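Local coordinates for fiber protein (Raptor siadenovirus a, PDB 5FJL) that forms the trimeric head domain of the adenovirus fibre, the part of the capsid spike that probably attaches the virion to host-cell receptors, at residues A[44-49]-A[88-93]. Numbering follows the deposited sequence.
Sequences FLTKSG and GADFKS
Lys47 and Asp90 bring the two backbones closest, with 5.0 Å between their CA atoms, where the type I beta turn Thr46–Gly49 meets the short 3-10 segment 88-90. Asp90 reaches into that turn with its carboxylate, whose OD1 takes two hydrogen bonds from Ser48. Ser48 N comes nearly along the C-O axis of Asp90 OD1 at 3.0 Å. Ser48 OG meets Asp90 OD1 on the syn side, close to the carboxylate plane, at 2.6 Å. Ser48 can grip the same oxygen twice because its OG sits between its own backbone N and carbonyl carbon (chi1 66°). Thr46 OG1 lies 3.2 Å from Asp90 OD1, though its proton has another acceptor within reach, and is hydrogen-bonded to Gly50 N. A water links Thr46 OG1 to Asp90 OD2, which also accepts from Lys87 N, so both carboxylate oxygens are engaged. The Lys47 chain bends at chi3 (-73°) and carries NZ to Phe91 O, where it donates a hydrogen bond of 2.9 Å from above the carbonyl plane. Its CE passes 3.4 Å from Ala89 O, and separate waters bridge Lys47 N to Asp90 O and NZ to Ala89 O. Across the contact, the type I turn of the hairpin formed by antiparallel strands 38-45 and 51-59 is tied by a buried aspartate to the loop between strands 78-87 and 99-103, within the antiparallel beta fold of the fibre head.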
ATOM      1  N   PHE A  44      16.369  14.275   8.789  1.00 15.84           N
ATOM      2  CA  PHE A  44      15.540  15.372   9.268  1.00 16.21           C
ATOM      3  C   PHE A  44      15.481  15.381  10.789  1.00 16.31           C
ATOM      4  O   PHE A  44      15.669  14.315  11.429  1.00 17.93           O
ATOM      5  CB  PHE A  44      14.085  15.272   8.771  1.00 17.22           C
ATOM      6  CG  PHE A  44      13.905  15.477   7.292  1.00 18.37           C
ATOM      7  CD1 PHE A  44      14.023  16.721   6.750  1.00 19.39           C
ATOM      8  CD2 PHE A  44      13.592  14.406   6.455  1.00 20.34           C
ATOM      9  CE1 PHE A  44      13.851  16.923   5.392  1.00 20.17           C
ATOM     10  CE2 PHE A  44      13.400  14.604   5.098  1.00 20.84           C
ATOM     11  CZ  PHE A  44      13.531  15.869   4.575  1.00 20.41           C
ATOM     12  N   LEU A  45      15.258  16.545  11.373  1.00 16.06           N
ATOM     13  CA  LEU A  45      14.954  16.727  12.790  1.00 16.68           C
ATOM     14  C   LEU A  45      13.470  16.990  12.962  1.00 16.33           C
ATOM     15  O   LEU A  45      12.895  17.790  12.207  1.00 17.46           O
ATOM     16  CB  LEU A  45      15.742  17.900  13.410  1.00 18.49           C
ATOM     17  CG  LEU A  45      17.188  17.644  13.895  1.00 20.63           C
ATOM     18  CD1 LEU A  45      17.194  16.919  15.217  1.00 20.36           C
ATOM     19  CD2 LEU A  45      17.994  16.908  12.906  1.00 20.12           C
ATOM     20  N   THR A  46      12.874  16.376  13.962  1.00 16.46           N
ATOM     21  CA  THR A  46      11.490  16.659  14.354  1.00 17.12           C
ATOM     22  C   THR A  46      11.460  17.756  15.434  1.00 18.03           C
ATOM     23  O   THR A  46      12.512  18.120  16.008  1.00 18.15           O
ATOM     24  CB  THR A  46      10.823  15.419  14.946  1.00 17.47           C
ATOM     25  OG1 THR A  46      11.514  15.068  16.143  1.00 18.66           O
ATOM     26  CG2 THR A  46      10.868  14.206  13.996  1.00 19.12           C
ATOM     27  N   LYS A  47      10.275  18.258  15.746  1.00 18.02           N
ATOM     28  CA  LYS A  47      10.135  19.343  16.749  1.00 19.78           C
ATOM     29  C   LYS A  47      10.658  18.948  18.096  1.00 20.64           C
ATOM     30  O   LYS A  47      11.207  19.807  18.793  1.00 23.50           O
ATOM     31  CB  LYS A  47       8.709  19.826  16.879  1.00 21.20           C
ATOM     32  CG  LYS A  47       8.278  20.596  15.662  1.00 22.36           C
ATOM     33  CD  LYS A  47       6.995  21.401  15.889  1.00 24.46           C
ATOM     34  CE  LYS A  47       5.779  20.542  15.953  1.00 23.38           C
ATOM     35  NZ  LYS A  47       4.602  21.289  16.512  1.00 24.50           N
ATOM     36  N   SER A  48      10.547  17.684  18.483  1.00 19.34           N
ATOM     37  CA  SER A  48      10.990  17.231  19.800  1.00 20.09           C
ATOM     38  C   SER A  48      12.486  16.891  19.794  1.00 21.93           C
ATOM     39  O   SER A  48      13.008  16.435  20.822  1.00 25.81           O
ATOM     40  CB  SER A  48      10.187  16.022  20.283  1.00 22.08           C
ATOM     41  OG  SER A  48      10.437  14.882  19.471  1.00 22.82           O
ATOM     42  N   GLY A  49      13.151  17.062  18.660  1.00 20.98           N
ATOM     43  CA  GLY A  49      14.575  16.740  18.538  1.00 22.95           C
ATOM     44  C   GLY A  49      14.927  15.353  18.079  1.00 23.54           C
ATOM     45  O   GLY A  49      16.120  14.917  18.155  1.00 28.66           O
ATOM     46  N   GLY A  88       3.554  13.009  20.326  1.00 17.50           N
ATOM     47  CA  GLY A  88       2.532  14.013  20.036  1.00 18.00           C
ATOM     48  C   GLY A  88       3.086  15.404  19.738  1.00 17.23           C
ATOM     49  O   GLY A  88       2.584  16.128  18.871  1.00 18.62           O
ATOM     50  N   ALA A  89       4.154  15.761  20.447  1.00 18.48           N
ATOM     51  CA  ALA A  89       4.829  17.034  20.283  1.00 18.91           C
ATOM     52  C   ALA A  89       5.439  17.237  18.915  1.00 18.48           C
ATOM     53  O   ALA A  89       5.776  18.381  18.582  1.00 21.54           O
ATOM     54  CB  ALA A  89       5.905  17.196  21.338  1.00 20.89           C
ATOM     55  N   ASP A  90       5.607  16.167  18.125  1.00 16.78           N
ATOM     56  CA  ASP A  90       6.171  16.282  16.799  1.00 17.39           C
ATOM     57  C   ASP A  90       5.154  16.741  15.749  1.00 16.05           C
ATOM     58  O   ASP A  90       5.529  17.087  14.639  1.00 16.75           O
ATOM     59  CB  ASP A  90       6.763  14.950  16.350  1.00 16.80           C
ATOM     60  CG  ASP A  90       7.953  14.529  17.159  1.00 18.39           C
ATOM     61  OD1 ASP A  90       8.714  15.438  17.574  1.00 19.17           O
ATOM     62  OD2 ASP A  90       8.174  13.309  17.360  1.00 18.79           O
ATOM     63  N   PHE A  91       3.857  16.708  16.089  1.00 16.08           N
ATOM     64  CA  PHE A  91       2.818  17.032  15.132  1.00 16.92           C
ATOM     65  C   PHE A  91       2.485  18.515  15.189  1.00 18.78           C
ATOM     66  O   PHE A  91       2.693  19.172  16.228  1.00 19.36           O
ATOM     67  CB  PHE A  91       1.578  16.192  15.415  1.00 16.58           C
ATOM     68  CG  PHE A  91       1.766  14.719  15.125  1.00 16.18           C
ATOM     69  CD1 PHE A  91       2.281  13.880  16.106  1.00 16.78           C
ATOM     70  CD2 PHE A  91       1.484  14.219  13.877  1.00 17.02           C
ATOM     71  CE1 PHE A  91       2.476  12.541  15.846  1.00 17.58           C
ATOM     72  CE2 PHE A  91       1.679  12.868  13.596  1.00 16.26           C
ATOM     73  CZ  PHE A  91       2.190  12.037  14.584  1.00 16.81           C
ATOM     74  N   LYS A  92       1.949  19.046  14.102  1.00 17.71           N
ATOM     75  CA  LYS A  92       1.472  20.445  14.115  1.00 20.03           C
ATOM     76  C   LYS A  92       0.388  20.589  15.167  1.00 20.75           C
ATOM     77  O   LYS A  92       0.387  21.560  15.970  1.00 22.55           O
ATOM     78  CB  LYS A  92       0.985  20.863  12.739  1.00 22.51           C
ATOM     79  CG  LYS A  92       0.519  22.315  12.703  1.00 27.47           C
ATOM     80  CD  LYS A  92       0.278  22.739  11.268  1.00 32.19           C
ATOM     81  CE  LYS A  92      -0.333  24.137  11.195  1.00 37.76           C
ATOM     82  NZ  LYS A  92       0.761  25.142  11.271  1.00 40.56           N
ATOM     83  N   SER A  93      -0.536  19.656  15.191  1.00 20.08           N
ATOM     84  CA  SER A  93      -1.537  19.519  16.184  1.00 22.80           C
ATOM     85  C   SER A  93      -1.513  18.073  16.688  1.00 23.18           C
ATOM     86  O   SER A  93      -1.495  17.159  15.884  1.00 23.50           O
ATOM     87  CB  SER A  93      -2.906  19.849  15.523  1.00 25.49           C
ATOM     88  OG  SER A  93      -3.967  19.306  16.277  1.00 29.18           O
TER
HETATM   89  O   HOH W   1      10.721  12.627  17.210  1.00 23.26           O
HETATM   90  O   HOH W   2       8.218  17.449  14.044  1.00 17.98           O
HETATM   91  O   HOH W   3       5.343  20.807  19.586  1.00 40.06           O